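Local coordinates for cyclic nucleotide-binding protein (Brucella abortus biovar 1, PDB 5D1I) that is of uncertain function but folds as a cyclic nucleotide-binding domain and may belong to a family of DNA-binding transcription factors, at residues D12-I17 / A39-L44; R48-E53 / C59-V64; L70-D75 / V79-V84; M93-Q98 / S119-I124. All blocks are in the same frame, centred on the assembly; numbering follows the deposited sequence.

Contact 1: D12-I17 / A39-L44; sequences DDDIRI and AERLVL
A single pair of opposite charges, Asp14 and Arg41, links helix 11-18 to strand 40-44 at the flank of the beta barrel. The backbones stay well separated, the nearest alpha carbons being CA of Asp14 and CA of Ala39 at 9.5 Å, and the two side chains span the gap from opposite directions. The CB of Arg41 points neither toward the helix nor away from it, but a bend at chi2 (-88°) brings the guanidinium round to the buried carboxylate. The salt bridge runs between OD1 of Asp14 and NH2 of Arg41; the two are modelled too close together, so their exact places, and with them the fine geometry of the pair, are doubtful. As modelled, OD1 of Asp14 lies over one face of the guanidinium, with the carboxylate and guanidinium planes 59° apart. NH1 of Arg41 forms a second salt bridge with Glu112 of strand 111-117, and sharing the guanidinium would probably favour the ionised form of both carboxylates. Beside the ion pair, Ile17 packs on Ile62 and Val64. Helices laid against an antiparallel barrel in this way are characteristic of the cyclic nucleotide-binding domain.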
loop_
_atom_site.group_PDB
_atom_site.type_symbol
_atom_site.label_atom_id
_atom_site.label_comp_id
_atom_site.label_asym_id
_atom_site.label_seq_id
_atom_site.Cartn_x
_atom_site.Cartn_y
_atom_site.Cartn_z
ATOM N N ASP A 12 10.442 -14.973 -3.243
ATOM C CA ASP A 12 11.181 -13.940 -2.523
ATOM C C ASP A 12 10.793 -12.545 -3.005
ATOM O O ASP A 12 10.745 -11.594 -2.220
ATOM C CB ASP A 12 12.688 -14.147 -2.692
ATOM C CG ASP A 12 13.118 -15.567 -2.379
ATOM O OD1 ASP A 12 12.484 -16.201 -1.509
ATOM O OD2 ASP A 12 14.085 -16.048 -3.005
ATOM N N ASP A 13 10.526 -12.428 -4.301
ATOM C CA ASP A 13 10.073 -11.167 -4.872
ATOM C C ASP A 13 8.662 -10.851 -4.384
ATOM O O ASP A 13 8.357 -9.709 -4.027
ATOM C CB ASP A 13 10.111 -11.217 -6.402
ATOM C CG ASP A 13 11.491 -11.549 -6.944
ATOM O OD1 ASP A 13 12.488 -11.315 -6.226
ATOM O OD2 ASP A 13 11.580 -12.041 -8.088
ATOM N N ASP A 14 7.808 -11.872 -4.371
ATOM C CA ASP A 14 6.429 -11.729 -3.904
ATOM C C ASP A 14 6.373 -11.221 -2.471
ATOM O O ASP A 14 5.649 -10.273 -2.163
ATOM C CB ASP A 14 5.682 -13.060 -4.004
ATOM C CG ASP A 14 5.439 -13.483 -5.432
ATOM O OD1 ASP A 14 5.633 -12.647 -6.340
ATOM O OD2 ASP A 14 5.044 -14.646 -5.651
ATOM N N ILE A 15 7.139 -11.865 -1.598
ATOM C CA ILE A 15 7.202 -11.479 -0.196
ATOM C C ILE A 15 7.622 -10.017 -0.037
ATOM O O ILE A 15 7.002 -9.269 0.718
ATOM C CB ILE A 15 8.164 -12.386 0.585
ATOM C CG1 ILE A 15 7.589 -13.806 0.673
ATOM C CG2 ILE A 15 8.425 -11.821 1.974
ATOM C CD1 ILE A 15 8.475 -14.781 1.412
ATOM N N ARG A 16 8.660 -9.606 -0.761
ATOM C CA ARG A 16 9.128 -8.225 -0.676
ATOM C C ARG A 16 8.038 -7.253 -1.109
ATOM O O ARG A 16 7.800 -6.243 -0.448
ATOM C CB ARG A 16 10.379 -8.007 -1.531
ATOM C CG ARG A 16 11.014 -6.639 -1.311
ATOM C CD ARG A 16 11.907 -6.214 -2.468
ATOM N NE ARG A 16 11.188 -6.180 -3.739
ATOM C CZ ARG A 16 10.379 -5.196 -4.125
ATOM N NH1 ARG A 16 10.164 -4.150 -3.334
ATOM N NH2 ARG A 16 9.775 -5.262 -5.303
ATOM N N ILE A 17 7.376 -7.568 -2.217
ATOM C CA ILE A 17 6.322 -6.708 -2.748
ATOM C C ILE A 17 5.157 -6.599 -1.768
ATOM O O ILE A 17 4.689 -5.501 -1.468
ATOM C CB ILE A 17 5.795 -7.225 -4.105
ATOM C CG1 ILE A 17 6.850 -7.041 -5.195
ATOM C CG2 ILE A 17 4.531 -6.491 -4.501
ATOM C CD1 ILE A 17 6.378 -7.466 -6.567
ATOM N N ALA A 39 -1.825 -16.574 -1.935
ATOM C CA ALA A 39 -2.159 -15.706 -3.053
ATOM C C ALA A 39 -2.360 -16.485 -4.346
ATOM O O ALA A 39 -1.803 -17.566 -4.521
ATOM C CB ALA A 39 -1.078 -14.676 -3.236
ATOM N N GLU A 40 -3.161 -15.928 -5.247
ATOM C CA GLU A 40 -3.328 -16.493 -6.583
ATOM C C GLU A 40 -2.624 -15.615 -7.614
ATOM O O GLU A 40 -2.794 -14.395 -7.619
ATOM C CB GLU A 40 -4.814 -16.636 -6.927
ATOM C CG GLU A 40 -5.090 -17.349 -8.242
ATOM C CD GLU A 40 -6.552 -17.288 -8.650
ATOM O OE1 GLU A 40 -6.973 -18.114 -9.489
ATOM O OE2 GLU A 40 -7.281 -16.411 -8.139
ATOM N N ARG A 41 -1.828 -16.238 -8.477
ATOM C CA ARG A 41 -1.125 -15.523 -9.539
ATOM C C ARG A 41 -1.949 -15.495 -10.818
ATOM O O ARG A 41 -2.415 -16.533 -11.283
ATOM C CB ARG A 41 0.231 -16.173 -9.819
ATOM C CG ARG A 41 1.310 -15.869 -8.797
ATOM C CD ARG A 41 2.052 -14.594 -9.156
ATOM N NE ARG A 41 3.414 -14.590 -8.631
ATOM C CZ ARG A 41 4.326 -13.677 -8.942
ATOM N NH1 ARG A 41 4.022 -12.697 -9.780
ATOM N NH2 ARG A 41 5.545 -13.745 -8.427
ATOM N N LEU A 42 -2.120 -14.311 -11.394
ATOM C CA LEU A 42 -2.881 -14.176 -12.632
ATOM C C LEU A 42 -2.073 -13.463 -13.703
ATOM O O LEU A 42 -1.449 -12.439 -13.441
ATOM C CB LEU A 42 -4.184 -13.413 -12.384
ATOM C CG LEU A 42 -5.245 -14.094 -11.522
ATOM C CD1 LEU A 42 -6.433 -13.169 -11.311
ATOM C CD2 LEU A 42 -5.684 -15.397 -12.169
ATOM N N VAL A 43 -2.090 -14.007 -14.914
ATOM C CA VAL A 43 -1.473 -13.330 -16.045
ATOM C C VAL A 43 -2.556 -12.684 -16.899
ATOM O O VAL A 43 -3.429 -13.368 -17.434
ATOM C CB VAL A 43 -0.633 -14.289 -16.900
ATOM C CG1 VAL A 43 -0.151 -13.588 -18.157
ATOM C CG2 VAL A 43 0.547 -14.809 -16.095
ATOM N N LEU A 44 -2.499 -11.361 -17.008
ATOM C CA LEU A 44 -3.505 -10.600 -17.732
ATOM C C LEU A 44 -2.990 -10.185 -19.099
ATOM O O LEU A 44 -1.977 -9.494 -19.200
ATOM C CB LEU A 44 -3.915 -9.353 -16.943
ATOM C CG LEU A 44 -4.241 -9.535 -15.460
ATOM C CD1 LEU A 44 -4.514 -8.191 -14.810
ATOM C CD2 LEU A 44 -5.423 -10.473 -15.274
#

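Contact 2: R48-E53 / C59-V64; sequences RELFRE and CAYIIV
Leu50 and Tyr61 mark the closest approach of the two backbones, with CA of Leu50 8.9 Å from CA of Tyr61, a spacing bridged by side chains. The chain turns a corner at Leu50; the second segment is a strand from Cys59 on, and its chain turns a corner at Val64. Backbone bonds tie each segment elsewhere, Leu50 to Ala105 and Tyr61 to Leu90. Between the two backbones the tyrosine ring projects with its CG beside the backbone N (chi1 -60°), and Leu50 covers one of its faces. CG of Leu50 stands 3.7 Å from the centroid of the Tyr61 ring and only 5° off the normal, a well-centred CH-pi contact. Both methyls lie on that same face, CD2 of Leu50 3.6 Å from CG of Tyr61 and CD1 of Leu50 3.9 Å from CE1 of Tyr61. Strands 49-51 and 56-63 belong to different sheets, so this packing fills the interior of the beta barrel, the cupin-like core of the cyclic nucleotide-binding domain. Phe51 adds a neighbouring contact, its CD2 lying 3.9 Å from CE2 of Tyr61, which comes in at the phenylalanine's edge, near the ring plane. The same phenylalanine ring also makes a cation-pi interaction with Arg101.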
loop_
_atom_site.group_PDB
_atom_site.type_symbol
_atom_site.label_atom_id
_atom_site.label_comp_id
_atom_site.label_asym_id
_atom_site.label_seq_id
_atom_site.Cartn_x
_atom_site.Cartn_y
_atom_site.Cartn_z
ATOM N N ARG A 48 -7.255 -6.854 -21.255
ATOM C CA ARG A 48 -8.125 -7.549 -20.311
ATOM C C ARG A 48 -8.549 -6.651 -19.159
ATOM O O ARG A 48 -7.734 -5.943 -18.563
ATOM C CB ARG A 48 -7.461 -8.799 -19.735
ATOM C CG ARG A 48 -8.317 -9.437 -18.643
ATOM C CD ARG A 48 -7.733 -10.708 -18.086
ATOM N NE ARG A 48 -8.649 -11.350 -17.149
ATOM C CZ ARG A 48 -8.442 -12.543 -16.605
ATOM N NH1 ARG A 48 -7.348 -13.227 -16.906
ATOM N NH2 ARG A 48 -9.327 -13.053 -15.761
ATOM N N GLU A 49 -9.833 -6.693 -18.839
ATOM C CA GLU A 49 -10.322 -5.994 -17.667
ATOM C C GLU A 49 -10.366 -6.923 -16.477
ATOM O O GLU A 49 -10.826 -8.064 -16.570
ATOM C CB GLU A 49 -11.694 -5.402 -17.927
ATOM C CG GLU A 49 -11.666 -4.289 -18.938
ATOM C CD GLU A 49 -13.003 -3.621 -19.079
ATOM O OE1 GLU A 49 -13.479 -3.027 -18.088
ATOM O OE2 GLU A 49 -13.576 -3.695 -20.181
ATOM N N LEU A 50 -9.868 -6.417 -15.358
ATOM C CA LEU A 50 -9.831 -7.152 -14.109
ATOM C C LEU A 50 -11.220 -7.179 -13.482
ATOM O O LEU A 50 -11.668 -8.203 -12.969
ATOM C CB LEU A 50 -8.821 -6.504 -13.163
ATOM C CG LEU A 50 -8.011 -7.399 -12.232
ATOM C CD1 LEU A 50 -7.622 -8.688 -12.934
ATOM C CD2 LEU A 50 -6.781 -6.642 -11.765
ATOM N N PHE A 51 -11.898 -6.040 -13.543
ATOM C CA PHE A 51 -13.207 -5.884 -12.923
ATOM C C PHE A 51 -13.932 -4.666 -13.476
ATOM O O PHE A 51 -13.317 -3.799 -14.096
ATOM C CB PHE A 51 -13.063 -5.756 -11.404
ATOM C CG PHE A 51 -12.012 -4.766 -10.974
ATOM C CD1 PHE A 51 -12.211 -3.403 -11.126
ATOM C CD2 PHE A 51 -10.827 -5.202 -10.409
ATOM C CE1 PHE A 51 -11.255 -2.501 -10.725
ATOM C CE2 PHE A 51 -9.866 -4.302 -10.010
ATOM C CZ PHE A 51 -10.076 -2.951 -10.166
ATOM N N ARG A 52 -15.235 -4.590 -13.230
ATOM C CA ARG A 52 -16.007 -3.428 -13.646
ATOM C C ARG A 52 -16.173 -2.455 -12.485
ATOM O O ARG A 52 -16.310 -2.865 -11.336
ATOM C CB ARG A 52 -17.375 -3.854 -14.190
ATOM C CG ARG A 52 -18.250 -2.702 -14.668
ATOM C CD ARG A 52 -18.886 -3.006 -16.020
ATOM N NE ARG A 52 -19.659 -1.877 -16.532
ATOM C CZ ARG A 52 -20.952 -1.932 -16.846
ATOM N NH1 ARG A 52 -21.625 -3.068 -16.715
ATOM N NH2 ARG A 52 -21.571 -0.852 -17.305
ATOM N N GLU A 53 -16.132 -1.164 -12.794
ATOM C CA GLU A 53 -16.418 -0.117 -11.826
ATOM C C GLU A 53 -17.776 -0.346 -11.164
ATOM O O GLU A 53 -18.770 -0.588 -11.846
ATOM C CB GLU A 53 -16.385 1.243 -12.521
ATOM C CG GLU A 53 -16.566 2.440 -11.617
ATOM C CD GLU A 53 -16.395 3.743 -12.372
ATOM O OE1 GLU A 53 -15.620 4.607 -11.912
ATOM O OE2 GLU A 53 -17.028 3.900 -13.435
ATOM N N CYS A 59 -11.691 -9.087 -3.049
ATOM C CA CYS A 59 -10.274 -9.400 -3.149
ATOM C C CYS A 59 -9.481 -8.201 -3.618
ATOM O O CYS A 59 -10.031 -7.275 -4.215
ATOM C CB CYS A 59 -10.047 -10.573 -4.103
ATOM S SG CYS A 59 -10.431 -10.193 -5.828
ATOM N N ALA A 60 -8.181 -8.236 -3.350
ATOM C CA ALA A 60 -7.272 -7.191 -3.784
ATOM C C ALA A 60 -6.281 -7.750 -4.787
ATOM O O ALA A 60 -5.933 -8.932 -4.743
ATOM C CB ALA A 60 -6.540 -6.586 -2.591
ATOM N N TYR A 61 -5.838 -6.892 -5.695
ATOM C CA TYR A 61 -4.839 -7.258 -6.686
ATOM C C TYR A 61 -3.597 -6.410 -6.493
ATOM O O TYR A 61 -3.687 -5.191 -6.380
ATOM C CB TYR A 61 -5.376 -7.065 -8.107
ATOM C CG TYR A 61 -6.602 -7.885 -8.437
ATOM C CD1 TYR A 61 -6.480 -9.162 -8.969
ATOM C CD2 TYR A 61 -7.881 -7.379 -8.234
ATOM C CE1 TYR A 61 -7.592 -9.918 -9.277
ATOM C CE2 TYR A 61 -9.002 -8.130 -8.543
ATOM C CZ TYR A 61 -8.849 -9.399 -9.063
ATOM O OH TYR A 61 -9.954 -10.156 -9.378
ATOM N N ILE A 62 -2.434 -7.052 -6.465
ATOM C CA ILE A 62 -1.180 -6.320 -6.396
ATOM C C ILE A 62 -0.416 -6.572 -7.681
ATOM O O ILE A 62 -0.230 -7.720 -8.083
ATOM C CB ILE A 62 -0.321 -6.736 -5.178
ATOM C CG1 ILE A 62 -1.048 -6.428 -3.864
ATOM C CG2 ILE A 62 1.012 -6.021 -5.202
ATOM C CD1 ILE A 62 -1.946 -7.542 -3.368
ATOM N N ILE A 63 0.004 -5.497 -8.339
ATOM C CA ILE A 63 0.739 -5.619 -9.592
ATOM C C ILE A 63 2.186 -6.013 -9.340
ATOM O O ILE A 63 2.872 -5.392 -8.529
ATOM C CB ILE A 63 0.712 -4.311 -10.397
ATOM C CG1 ILE A 63 -0.726 -3.902 -10.705
ATOM C CG2 ILE A 63 1.506 -4.463 -11.693
ATOM C CD1 ILE A 63 -0.831 -2.586 -11.453
ATOM N N VAL A 64 2.637 -7.051 -10.035
ATOM C CA VAL A 64 4.030 -7.469 -9.983
ATOM C C VAL A 64 4.787 -6.899 -11.178
ATOM O O VAL A 64 5.769 -6.177 -11.019
ATOM C CB VAL A 64 4.163 -9.001 -9.969
ATOM C CG1 VAL A 64 5.630 -9.414 -10.002
ATOM C CG2 VAL A 64 3.470 -9.580 -8.747
#

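Contact 3: L70-D75 / V79-V84; sequences LFHEGD and VTIRPV
Backbone bonds join Leu70 and His72 to the strand opposite. His72 and Val79 form a hydrogen-bonded pair, with N of His72 donating to O of Val79 at 2.8 Å and N of Val79 to O of His72 at 2.7 Å. Phe71 and Thr80 follow as a non-hydrogen-bonded pair. Further on, O of Leu70 takes N of Ile81 at 2.7 Å and, weakly, N of Arg82, while N of Leu70 donates to O of Arg82. Ile81 and Arg82 thus both face Leu70, a classic beta bulge in the antiparallel hairpin of strands 68-74 and 77-84. Among the side chains, CD1 of Ile81 lies over one face of the His72 imidazole, 3.6 Å from the ring centroid and displaced toward NE2 and CD2, as a CH-pi contact. ND1 of that ring probably hydrogen-bonds to Glu53. Arg82 has its CG between the backbone N and the carbonyl carbon (chi1 70°), from where its extended chain runs beside Leu70, whose CD1 lies over a face of the guanidinium, 3.8 Å from NH1 of Arg82; the same methyl is 3.9 Å from CG1 of Val84. For polar partners the arginine turns to the second subunit, where NH1 bonds to O of Glu25 and NH2 to O of Gly19.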
loop_
_atom_site.group_PDB
_atom_site.type_symbol
_atom_site.label_atom_id
_atom_site.label_comp_id
_atom_site.label_asym_id
_atom_site.label_seq_id
_atom_site.Cartn_x
_atom_site.Cartn_y
_atom_site.Cartn_z
ATOM N N LEU A 70 -6.306 2.833 -14.870
ATOM C CA LEU A 70 -7.511 3.025 -14.073
ATOM C C LEU A 70 -8.394 4.057 -14.750
ATOM O O LEU A 70 -7.901 5.075 -15.230
ATOM C CB LEU A 70 -7.166 3.479 -12.655
ATOM C CG LEU A 70 -6.171 2.629 -11.866
ATOM C CD1 LEU A 70 -6.003 3.195 -10.462
ATOM C CD2 LEU A 70 -6.628 1.180 -11.810
ATOM N N PHE A 71 -9.698 3.810 -14.787
ATOM C CA PHE A 71 -10.593 4.714 -15.496
ATOM C C PHE A 71 -11.975 4.793 -14.860
ATOM O O PHE A 71 -12.351 3.942 -14.055
ATOM C CB PHE A 71 -10.719 4.290 -16.967
ATOM C CG PHE A 71 -11.226 2.881 -17.162
ATOM C CD1 PHE A 71 -12.588 2.617 -17.207
ATOM C CD2 PHE A 71 -10.343 1.827 -17.317
ATOM C CE1 PHE A 71 -13.055 1.324 -17.394
ATOM C CE2 PHE A 71 -10.803 0.536 -17.500
ATOM C CZ PHE A 71 -12.158 0.283 -17.541
ATOM N N HIS A 72 -12.720 5.833 -15.221
ATOM C CA HIS A 72 -14.116 5.956 -14.825
ATOM C C HIS A 72 -15.007 5.751 -16.037
ATOM O O HIS A 72 -14.676 6.199 -17.131
ATOM C CB HIS A 72 -14.393 7.322 -14.191
ATOM C CG HIS A 72 -13.904 7.445 -12.781
ATOM N ND1 HIS A 72 -14.269 6.561 -11.789
ATOM C CD2 HIS A 72 -13.085 8.350 -12.196
ATOM C CE1 HIS A 72 -13.691 6.912 -10.654
ATOM N NE2 HIS A 72 -12.966 7.995 -10.873
ATOM N N GLU A 73 -16.133 5.073 -15.844
ATOM C CA GLU A 73 -17.084 4.873 -16.929
ATOM C C GLU A 73 -17.935 6.129 -17.106
ATOM O O GLU A 73 -18.788 6.432 -16.272
ATOM C CB GLU A 73 -17.966 3.653 -16.654
ATOM C CG GLU A 73 -18.279 2.820 -17.889
ATOM C CD GLU A 73 -17.168 1.848 -18.246
ATOM O OE1 GLU A 73 -16.696 1.117 -17.346
ATOM O OE2 GLU A 73 -16.771 1.814 -19.429
ATOM N N GLY A 74 -17.693 6.860 -18.189
ATOM C CA GLY A 74 -18.367 8.126 -18.424
ATOM C C GLY A 74 -19.605 8.013 -19.294
ATOM O O GLY A 74 -19.984 6.920 -19.714
ATOM N N ASP A 75 -20.236 9.152 -19.565
ATOM C CA ASP A 75 -21.468 9.186 -20.346
ATOM C C ASP A 75 -21.268 8.653 -21.757
ATOM O O ASP A 75 -22.163 8.025 -22.323
ATOM C CB ASP A 75 -22.023 10.611 -20.409
ATOM C CG ASP A 75 -22.542 11.094 -19.069
ATOM O OD1 ASP A 75 -23.060 10.262 -18.294
ATOM O OD2 ASP A 75 -22.430 12.307 -18.789
ATOM N N VAL A 79 -13.223 7.102 -19.231
ATOM C CA VAL A 79 -12.405 8.289 -19.027
ATOM C C VAL A 79 -11.230 7.923 -18.125
ATOM O O VAL A 79 -11.409 7.557 -16.961
ATOM C CB VAL A 79 -13.209 9.455 -18.415
ATOM C CG1 VAL A 79 -12.298 10.644 -18.150
ATOM C CG2 VAL A 79 -14.354 9.853 -19.337
ATOM N N THR A 80 -10.028 8.009 -18.682
ATOM C CA THR A 80 -8.817 7.581 -17.997
ATOM C C THR A 80 -8.538 8.406 -16.744
ATOM O O THR A 80 -8.679 9.628 -16.747
ATOM C CB THR A 80 -7.603 7.660 -18.954
ATOM O OG1 THR A 80 -7.748 6.672 -19.983
ATOM C CG2 THR A 80 -6.298 7.419 -18.214
ATOM N N ILE A 81 -8.165 7.724 -15.665
ATOM C CA ILE A 81 -7.696 8.394 -14.459
ATOM C C ILE A 81 -6.179 8.523 -14.499
ATOM O O ILE A 81 -5.642 9.623 -14.624
ATOM C CB ILE A 81 -8.104 7.635 -13.186
ATOM C CG1 ILE A 81 -9.621 7.459 -13.137
ATOM C CG2 ILE A 81 -7.620 8.371 -11.952
ATOM C CD1 ILE A 81 -10.090 6.661 -11.953
ATOM N N ARG A 82 -5.503 7.381 -14.407
ATOM C CA ARG A 82 -4.046 7.322 -14.401
ATOM C C ARG A 82 -3.601 5.871 -14.566
ATOM O O ARG A 82 -4.387 4.957 -14.332
ATOM C CB ARG A 82 -3.487 7.898 -13.096
ATOM C CG ARG A 82 -3.776 7.018 -11.888
ATOM C CD ARG A 82 -3.210 7.584 -10.597
ATOM N NE ARG A 82 -2.945 6.510 -9.643
ATOM C CZ ARG A 82 -3.850 6.022 -8.805
ATOM N NH1 ARG A 82 -5.078 6.519 -8.795
ATOM N NH2 ARG A 82 -3.528 5.036 -7.981
ATOM N N PRO A 83 -2.343 5.652 -14.975
ATOM C CA PRO A 83 -1.817 4.281 -15.016
ATOM C C PRO A 83 -1.214 3.841 -13.679
ATOM O O PRO A 83 -0.739 4.682 -12.918
ATOM C CB PRO A 83 -0.740 4.358 -16.097
ATOM C CG PRO A 83 -0.248 5.761 -16.015
ATOM C CD PRO A 83 -1.451 6.604 -15.661
ATOM N N VAL A 84 -1.244 2.542 -13.394
ATOM C CA VAL A 84 -0.557 2.002 -12.220
ATOM C C VAL A 84 0.367 0.860 -12.625
ATOM O O VAL A 84 0.104 0.149 -13.599
ATOM C CB VAL A 84 -1.545 1.508 -11.142
ATOM C CG1 VAL A 84 -2.155 2.690 -10.402
ATOM C CG2 VAL A 84 -2.629 0.620 -11.758
#

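Contact 4: M93-Q98 / S119-I124; sequences MALIAQ and SIFRRI
The Phe121 ring meets the loop through CD2 and CE2, and its partners Leu95 and Ile96 approach obliquely, neither squarely over a face nor at the edge. CD2 of Phe121 lies 3.7 Å from O of Leu95 and 4.1 Å from CB of Leu95, while CE2 of Phe121 touches CG2 of Ile96 at 3.8 Å. With its CG anti to the backbone N (chi1 178°), Phe121 leaves helix 118-124 toward the loop, and Phe27 of the same chain also packs on it. On the loop side a short 3-10 turn sets the two residues, its bond running from N of Ile96 to O of Met93 at 3.1 Å. Leu95 is buried, resting also on Ala60, Leu23 and Phe24, whereas the exposed Ile96 packs on Met93, a selenomethionine, of the second subunit. A short helical turn after strand 89-90, packed against the helix that follows the barrel, is consistent with the position of the phosphate-binding cassette in cyclic nucleotide-binding domains.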
loop_
_atom_site.group_PDB
_atom_site.type_symbol
_atom_site.label_atom_id
_atom_site.label_comp_id
_atom_site.label_asym_id
_atom_site.label_seq_id
_atom_site.Cartn_x
_atom_site.Cartn_y
_atom_site.Cartn_z
HETATM N N MSE A 93 -9.077 -2.086 0.395
HETATM C CA MSE A 93 -10.154 -1.900 1.364
HETATM C C MSE A 93 -11.152 -3.056 1.353
HETATM O O MSE A 93 -11.869 -3.280 2.330
HETATM C CB MSE A 93 -10.885 -0.582 1.101
HETATM C CG MSE A 93 -10.069 0.661 1.416
HETATM SE SE MSE A 93 -9.374 0.656 3.239
HETATM C CE MSE A 93 -7.498 0.304 2.852
ATOM N N ALA A 94 -11.206 -3.787 0.245
ATOM C CA ALA A 94 -12.120 -4.921 0.140
ATOM C C ALA A 94 -11.764 -6.008 1.147
ATOM O O ALA A 94 -12.612 -6.810 1.522
ATOM C CB ALA A 94 -12.113 -5.487 -1.269
ATOM N N LEU A 95 -10.511 -6.017 1.591
ATOM C CA LEU A 95 -10.024 -7.038 2.511
ATOM C C LEU A 95 -10.539 -6.829 3.927
ATOM O O LEU A 95 -10.543 -7.761 4.735
ATOM C CB LEU A 95 -8.491 -7.059 2.526
ATOM C CG LEU A 95 -7.775 -7.431 1.226
ATOM C CD1 LEU A 95 -6.269 -7.404 1.429
ATOM C CD2 LEU A 95 -8.221 -8.791 0.730
ATOM N N ILE A 96 -10.970 -5.607 4.236
ATOM C CA ILE A 96 -11.350 -5.274 5.608
ATOM C C ILE A 96 -12.709 -4.596 5.735
ATOM O O ILE A 96 -13.127 -4.256 6.839
ATOM C CB ILE A 96 -10.301 -4.356 6.264
ATOM C CG1 ILE A 96 -10.207 -3.028 5.514
ATOM C CG2 ILE A 96 -8.942 -5.047 6.312
ATOM C CD1 ILE A 96 -9.285 -2.020 6.169
ATOM N N ALA A 97 -13.396 -4.392 4.615
ATOM C CA ALA A 97 -14.695 -3.729 4.645
ATOM C C ALA A 97 -15.540 -4.105 3.438
ATOM O O ALA A 97 -15.021 -4.593 2.438
ATOM C CB ALA A 97 -14.517 -2.222 4.713
ATOM N N GLN A 98 -16.847 -3.891 3.537
ATOM C CA GLN A 98 -17.725 -4.157 2.405
ATOM C C GLN A 98 -17.559 -3.027 1.398
ATOM O O GLN A 98 -17.832 -1.869 1.705
ATOM C CB GLN A 98 -19.182 -4.294 2.857
ATOM C CG GLN A 98 -20.087 -4.909 1.800
ATOM C CD GLN A 98 -20.982 -6.006 2.345
ATOM O OE1 GLN A 98 -22.205 -5.867 2.364
ATOM N NE2 GLN A 98 -20.377 -7.110 2.780
ATOM N N SER A 119 -10.798 -14.059 2.219
ATOM C CA SER A 119 -10.740 -15.270 3.038
ATOM C C SER A 119 -9.309 -15.664 3.425
ATOM O O SER A 119 -9.063 -16.080 4.558
ATOM C CB SER A 119 -11.421 -16.436 2.318
ATOM O OG SER A 119 -10.650 -16.877 1.216
ATOM N N ILE A 120 -8.370 -15.531 2.492
ATOM C CA ILE A 120 -6.975 -15.844 2.781
ATOM C C ILE A 120 -6.436 -14.887 3.827
ATOM O O ILE A 120 -5.828 -15.305 4.812
ATOM C CB ILE A 120 -6.092 -15.782 1.514
ATOM C CG1 ILE A 120 -6.278 -17.048 0.679
ATOM C CG2 ILE A 120 -4.622 -15.647 1.883
ATOM C CD1 ILE A 120 -5.783 -18.303 1.368
ATOM N N PHE A 121 -6.671 -13.597 3.608
ATOM C CA PHE A 121 -6.259 -12.564 4.547
ATOM C C PHE A 121 -6.791 -12.851 5.944
ATOM O O PHE A 121 -6.057 -12.760 6.931
ATOM C CB PHE A 121 -6.736 -11.194 4.062
ATOM C CG PHE A 121 -6.390 -10.065 4.987
ATOM C CD1 PHE A 121 -5.077 -9.653 5.138
ATOM C CD2 PHE A 121 -7.381 -9.403 5.692
ATOM C CE1 PHE A 121 -4.753 -8.605 5.988
ATOM C CE2 PHE A 121 -7.064 -8.353 6.541
ATOM C CZ PHE A 121 -5.746 -7.956 6.687
ATOM N N ARG A 122 -8.066 -13.222 6.017
ATOM C CA ARG A 122 -8.710 -13.521 7.293
ATOM C C ARG A 122 -8.062 -14.710 8.005
ATOM O O ARG A 122 -7.838 -14.666 9.217
ATOM C CB ARG A 122 -10.204 -13.800 7.090
ATOM C CG ARG A 122 -10.981 -13.915 8.399
ATOM C CD ARG A 122 -12.129 -14.909 8.314
ATOM N NE ARG A 122 -11.663 -16.292 8.298
ATOM C CZ ARG A 122 -11.893 -17.154 7.312
ATOM N NH1 ARG A 122 -12.595 -16.785 6.250
ATOM N NH2 ARG A 122 -11.424 -18.392 7.390
ATOM N N ARG A 123 -7.772 -15.770 7.251
ATOM C CA ARG A 123 -7.179 -16.987 7.813
ATOM C C ARG A 123 -5.827 -16.711 8.460
ATOM O O ARG A 123 -5.478 -17.312 9.472
ATOM C CB ARG A 123 -7.012 -18.065 6.738
ATOM C CG ARG A 123 -8.303 -18.679 6.228
ATOM C CD ARG A 123 -8.016 -19.819 5.258
ATOM N NE ARG A 123 -7.608 -21.042 5.948
ATOM C CZ ARG A 123 -7.023 -22.077 5.355
ATOM N NH1 ARG A 123 -6.761 -22.034 4.053
ATOM N NH2 ARG A 123 -6.692 -23.151 6.062
ATOM N N ILE A 124 -5.063 -15.803 7.866
ATOM C CA ILE A 124 -3.748 -15.473 8.394
ATOM C C ILE A 124 -3.866 -14.775 9.746
ATOM O O ILE A 124 -3.068 -15.012 10.649
ATOM C CB ILE A 124 -2.963 -14.592 7.410
ATOM C CG1 ILE A 124 -2.776 -15.341 6.091
ATOM C CG2 ILE A 124 -1.615 -14.196 7.994
ATOM C CD1 ILE A 124 -1.764 -14.728 5.185
#

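Contact 2 lies deepest, its centre about 5 Å from the centre of the chain, and is purely apolar and aromatic. Nearer the flanks, contact 1 ties a helix to a barrel strand by charge, and contact 4 packs a helix on a loop through a phenylalanine. Contact 3 stands farthest out, its centre about 17 Å from the centre of the chain, and is the one made by backbone bonding between paired strands. Contacts 1 and 2 meet where Leu44 packs on Leu50. Contacts 2 and 3 are joined by a probable hydrogen bond of Glu53 OE2 to N of Glu73, and contact 4 also touches contact 2. Contacts 3 and 4 both reach the second subunit, although their centres lie about 26 Å apart.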